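PDB 3OFT: cytochrome P450 from Novosphingobium aromaticivorans, which belongs to the cytochrome P450 family and holds an iron protoporphyrin IX in the largely helical fold of that family. Local coordinates for residues G54-V57 with R58-W61; N312-P315 with A316-E319. All coordinates share one frame; numbering follows the deposited sequence.

Overall arrangement
The two contacts illustrate how neighbouring strands of one sheet can bring distant parts of a chain together. Contact 1 lies wholly within helix 54-62, which follows strand 48-51; contact 2, much later in the sequence, starts at the end of helix 309-312, just after strand 303-307. Those strands are parallel neighbours in the six-stranded mixed sheet, and the contact centres are about 12 Å apart on the same side of the chain's centre. They touch directly: D314 OD2 of contact 2 lies 2.7 Å from G54 N, a probable hydrogen bond to the first turn of the helix. The other end of that helix carries W61 into the haem pocket, so helix 54-62 spans from turn to cofactor.

Contact 1 of 2, residues G54-V57 with R58-W61; sequences GDVV and RELW. With HEM (protoporphyrin IX containing Fe), chain D.
V57 and W61 stand one turn apart on helix 54-62, the B helix of the P450 fold, and lean the same way along its surface. The helical bond from W61 N to V57 O (3.1 Å) sets their spacing, and the indole can be followed outward from there. CB of W61 rests 3.3 Å from V57 O. With CG roughly anti to the backbone N (chi1 -158°), the ring swings away from the helix axis toward the cofactor. On the benzo side, CE3 meets V57 CG1 at 3.8 Å, the methyl lying in the ring plane at the edge rather than over a face. Further out, CZ2 comes within 3.7 Å of the haem methyl CMA. On the pyrrole side, NE1 donates to the propionate oxygen HEM O2A at 2.9 Å, a somewhat bent bond (147° at the hydrogen). R98, R285 and H343 also hydrogen-bond the haem, and V283, R285 and L306 pack against the indole from the neighbouring strands. A different side of the same helix bears V56 and L60, whose branches lie alongside each other; L60 also packs on V304 and L306 of strand 303-307. R58, by contrast, sends its guanidinium off to T336 and I333. In the V56-L60 pair the closest side-chain approach is CG1 of V56 to CD2 of L60, 3.6 Å.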
loop_
_atom_site.group_PDB
_atom_site.type_symbol
_atom_site.label_atom_id
_atom_site.label_comp_id
_atom_site.label_asym_id
_atom_site.label_seq_id
_atom_site.Cartn_x
_atom_site.Cartn_y
_atom_site.Cartn_z
ATOM N N GLY A 54 8.765 -16.770 5.166
ATOM C CA GLY A 54 8.690 -15.619 6.050
ATOM C C GLY A 54 10.011 -15.057 6.503
ATOM O O GLY A 54 10.209 -13.855 6.455
ATOM N N ASP A 55 10.904 -15.905 7.001
ATOM C CA ASP A 55 12.157 -15.390 7.562
ATOM C C ASP A 55 13.058 -14.751 6.499
ATOM O O ASP A 55 13.765 -13.794 6.792
ATOM C CB ASP A 55 12.957 -16.473 8.306
ATOM C CG ASP A 55 13.282 -17.660 7.433
ATOM O OD1 ASP A 55 12.343 -18.267 6.902
ATOM O OD2 ASP A 55 14.471 -18.014 7.273
ATOM N N VAL A 56 12.995 -15.266 5.268
ATOM C CA VAL A 56 13.764 -14.735 4.141
ATOM C C VAL A 56 13.202 -13.379 3.716
ATOM O O VAL A 56 13.949 -12.425 3.562
ATOM C CB VAL A 56 13.791 -15.749 2.948
ATOM C CG1 VAL A 56 14.602 -15.181 1.780
ATOM C CG2 VAL A 56 14.419 -17.084 3.427
ATOM N N VAL A 57 11.873 -13.289 3.580
ATOM C CA VAL A 57 11.189 -12.010 3.238
ATOM C C VAL A 57 11.603 -10.981 4.227
ATOM O O VAL A 57 12.070 -9.872 3.861
ATOM C CB VAL A 57 9.635 -12.118 3.309
ATOM C CG1 VAL A 57 8.953 -10.709 3.086
ATOM C CG2 VAL A 57 9.134 -13.075 2.251
ATOM N N ARG A 58 11.455 -11.333 5.511
ATOM C CA ARG A 58 11.745 -10.367 6.573
ATOM C C ARG A 58 13.240 -9.908 6.606
ATOM O O ARG A 58 13.546 -8.700 6.785
ATOM C CB ARG A 58 11.295 -10.934 7.927
ATOM C CG ARG A 58 11.494 -10.006 9.064
ATOM C CD ARG A 58 10.455 -8.910 9.065
ATOM N NE ARG A 58 10.531 -8.153 10.325
ATOM C CZ ARG A 58 9.564 -7.365 10.793
ATOM N NH1 ARG A 58 8.448 -7.223 10.107
ATOM N NH2 ARG A 58 9.734 -6.702 11.929
ATOM N N GLU A 59 14.164 -10.844 6.445
ATOM C CA GLU A 59 15.594 -10.528 6.491
ATOM C C GLU A 59 16.047 -9.678 5.299
ATOM O O GLU A 59 16.783 -8.699 5.452
ATOM C CB GLU A 59 16.466 -11.784 6.647
ATOM C CG GLU A 59 16.678 -12.613 5.374
ATOM C CD GLU A 59 17.741 -13.702 5.515
ATOM O OE1 GLU A 59 17.796 -14.573 4.615
ATOM O OE2 GLU A 59 18.500 -13.687 6.513
ATOM N N LEU A 60 15.623 -10.041 4.104
ATOM C CA LEU A 60 16.086 -9.297 2.916
ATOM C C LEU A 60 15.478 -7.893 2.817
ATOM O O LEU A 60 16.132 -6.950 2.365
ATOM C CB LEU A 60 15.674 -10.095 1.694
ATOM C CG LEU A 60 16.631 -11.130 1.095
ATOM C CD1 LEU A 60 17.905 -11.524 1.859
ATOM C CD2 LEU A 60 15.917 -12.229 0.189
ATOM N N TRP A 61 14.233 -7.742 3.274
ATOM C CA TRP A 61 13.544 -6.446 3.221
ATOM C C TRP A 61 14.266 -5.439 4.106
ATOM O O TRP A 61 14.332 -4.240 3.795
ATOM C CB TRP A 61 12.104 -6.620 3.705
ATOM C CG TRP A 61 11.120 -5.560 3.239
ATOM C CD1 TRP A 61 11.254 -4.202 3.284
ATOM C CD2 TRP A 61 9.822 -5.820 2.723
ATOM N NE1 TRP A 61 10.091 -3.592 2.789
ATOM C CE2 TRP A 61 9.209 -4.576 2.447
ATOM C CE3 TRP A 61 9.114 -6.993 2.460
ATOM C CZ2 TRP A 61 7.911 -4.475 1.903
ATOM C CZ3 TRP A 61 7.815 -6.897 1.928
ATOM C CH2 TRP A 61 7.234 -5.638 1.660
HETATM C CHA HEM D . 6.564 2.973 2.117
HETATM C CHB HEM D . 2.708 0.025 2.498
HETATM C CHC HEM D . -0.142 3.875 3.093
HETATM C CHD HEM D . 3.452 6.739 1.685
HETATM C C1A HEM D . 5.761 1.854 2.242
HETATM C C2A HEM D . 6.250 0.497 2.282
HETATM C C3A HEM D . 5.219 -0.333 2.388
HETATM C C4A HEM D . 4.000 0.478 2.384
HETATM C CMA HEM D . 5.331 -1.878 2.416
HETATM C CAA HEM D . 7.748 0.074 2.261
HETATM C CBA HEM D . 8.206 0.064 0.820
HETATM C CGA HEM D . 9.633 -0.443 0.673
HETATM O O1A HEM D . 10.173 -0.372 -0.475
HETATM O O2A HEM D . 10.283 -0.929 1.651
HETATM C C1B HEM D . 1.579 0.804 2.710
HETATM C C2B HEM D . 0.254 0.316 2.995
HETATM C C3B HEM D . -0.524 1.404 3.161
HETATM C C4B HEM D . 0.299 2.584 2.981
HETATM C CMB HEM D . -0.118 -1.176 3.086
HETATM C CAB HEM D . -2.021 1.550 3.449
HETATM C CBB HEM D . -2.861 0.503 3.543
HETATM C C1C HEM D . 0.530 5.019 2.779
HETATM C C2C HEM D . 0.032 6.385 2.873
HETATM C C3C HEM D . 1.055 7.174 2.440
HETATM C C4C HEM D . 2.211 6.349 2.174
HETATM C CMC HEM D . -1.408 6.784 3.328
HETATM C CAC HEM D . 1.163 8.714 2.329
HETATM C CBC HEM D . 0.116 9.489 2.064
HETATM C C1D HEM D . 4.600 6.017 1.705
HETATM C C2D HEM D . 5.913 6.569 1.402
HETATM C C3D HEM D . 6.870 5.405 1.582
HETATM C C4D HEM D . 6.078 4.257 1.926
HETATM C CMD HEM D . 6.263 8.056 1.039
HETATM C CAD HEM D . 8.410 5.505 1.386
HETATM C CBD HEM D . 9.013 5.551 2.801
HETATM C CGD HEM D . 10.530 5.455 2.610
HETATM O O1D HEM D . 11.024 5.053 1.536
HETATM O O2D HEM D . 11.283 5.727 3.551
HETATM N NA HEM D . 4.368 1.810 2.330
HETATM N NB HEM D . 1.559 2.182 2.761
HETATM N NC HEM D . 1.862 5.046 2.399
HETATM N ND HEM D . 4.735 4.661 1.983
HETATM FE FE HEM D . 3.144 3.432 2.442
HETATM O O HOH W 1 2.790 3.316 0.081
#

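Contact 2 of 2, residues N312-P315 with A316-E319; sequences NLDP and ASFE
D314 supplies both its side chain and its carbonyl to the backbone of A316-F318, a compact example of one residue organising a turn. Its OD1 accepts from A316 N at 2.8 Å, the donor arriving from above the carboxylate plane; a chi1 of 177° sets CG opposite the backbone N, and this brings the carboxylate round to that amide. The carbonyl oxygen takes two donors: S317 N at 2.8 Å stands well out of the carbonyl plane, whereas F318 N at 3.1 Å comes almost straight on. Three successive amides are thus satisfied by D314. Its other carboxylate oxygen, OD2, receives G54 N and a water that also bonds S317 OG, linking hydroxyl to carboxylate across a gap too wide for a direct bond. The ring of F318 approaches N312 O obliquely, CD2 at 3.5 Å, and meets H311 edge-to-face. The N312 amide is engaged elsewhere: ND2 gives to R276 O, on the arginine of the ExxR motif, and OD1 accepts from T336 N. The result is an Asx turn overlaid on a type I beta turn with proline second, extended one residue by the i to i+4 bond from F318 N, here opening the meander, the irregular segment that leads toward the haem-binding loop in P450s.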
loop_
_atom_site.group_PDB
_atom_site.type_symbol
_atom_site.label_atom_id
_atom_site.label_comp_id
_atom_site.label_asym_id
_atom_site.label_seq_id
_atom_site.Cartn_x
_atom_site.Cartn_y
_atom_site.Cartn_z
ATOM N N ASN A 312 3.713 -12.275 6.787
ATOM C CA ASN A 312 2.516 -12.258 7.650
ATOM C C ASN A 312 1.727 -13.548 7.701
ATOM O O ASN A 312 1.257 -13.926 8.772
ATOM C CB ASN A 312 1.546 -11.170 7.270
ATOM C CG ASN A 312 2.106 -9.786 7.510
ATOM O OD1 ASN A 312 3.329 -9.570 7.485
ATOM N ND2 ASN A 312 1.212 -8.835 7.746
ATOM N N LEU A 313 1.554 -14.202 6.566
ATOM C CA LEU A 313 0.681 -15.363 6.537
ATOM C C LEU A 313 1.412 -16.715 6.490
ATOM O O LEU A 313 0.790 -17.738 6.155
ATOM C CB LEU A 313 -0.326 -15.239 5.376
ATOM C CG LEU A 313 -1.240 -13.993 5.433
ATOM C CD1 LEU A 313 -2.287 -14.121 4.351
ATOM C CD2 LEU A 313 -1.944 -13.808 6.835
ATOM N N ASP A 314 2.712 -16.714 6.777
ATOM C CA ASP A 314 3.531 -17.932 6.735
ATOM C C ASP A 314 3.373 -18.518 8.152
ATOM O O ASP A 314 3.798 -17.867 9.126
ATOM C CB ASP A 314 5.010 -17.588 6.493
ATOM C CG ASP A 314 5.943 -18.838 6.508
ATOM O OD1 ASP A 314 5.476 -19.935 6.900
ATOM O OD2 ASP A 314 7.133 -18.717 6.081
ATOM N N PRO A 315 2.725 -19.695 8.260
ATOM C CA PRO A 315 2.535 -20.351 9.575
ATOM C C PRO A 315 3.854 -20.643 10.302
ATOM O O PRO A 315 3.868 -20.797 11.525
ATOM C CB PRO A 315 1.769 -21.638 9.255
ATOM C CG PRO A 315 1.733 -21.796 7.792
ATOM C CD PRO A 315 2.273 -20.537 7.124
ATOM N N ALA A 316 4.958 -20.651 9.564
ATOM C CA ALA A 316 6.253 -20.793 10.211
ATOM C C ALA A 316 6.733 -19.491 10.904
ATOM O O ALA A 316 7.575 -19.545 11.799
ATOM C CB ALA A 316 7.288 -21.377 9.240
ATOM N N SER A 317 6.161 -18.339 10.531
ATOM C CA SER A 317 6.498 -17.055 11.174
ATOM C C SER A 317 5.483 -16.584 12.215
ATOM O O SER A 317 5.826 -15.848 13.148
ATOM C CB SER A 317 6.673 -15.938 10.107
ATOM O OG SER A 317 7.739 -16.239 9.226
ATOM N N PHE A 318 4.228 -16.961 12.031
ATOM C CA PHE A 318 3.163 -16.558 12.958
ATOM C C PHE A 318 2.204 -17.709 13.162
ATOM O O PHE A 318 1.842 -18.415 12.224
ATOM C CB PHE A 318 2.404 -15.347 12.412
ATOM C CG PHE A 318 3.259 -14.104 12.273
ATOM C CD1 PHE A 318 3.399 -13.222 13.346
ATOM C CD2 PHE A 318 3.946 -13.834 11.074
ATOM C CE1 PHE A 318 4.204 -12.075 13.221
ATOM C CE2 PHE A 318 4.750 -12.709 10.949
ATOM C CZ PHE A 318 4.888 -11.825 12.015
ATOM N N GLU A 319 1.739 -17.867 14.387
ATOM C CA GLU A 319 0.844 -18.977 14.706
ATOM C C GLU A 319 -0.557 -18.733 14.154
ATOM O O GLU A 319 -1.105 -17.654 14.370
ATOM C CB GLU A 319 0.771 -19.086 16.227
ATOM C CG GLU A 319 0.374 -20.439 16.741
ATOM C CD GLU A 319 1.558 -21.429 16.789
ATOM O OE1 GLU A 319 2.531 -21.278 16.003
ATOM O OE2 GLU A 319 1.504 -22.364 17.621
HETATM O O HOH W 2 8.850 -18.342 7.808
HETATM O O HOH W 3 5.078 -19.476 14.451
#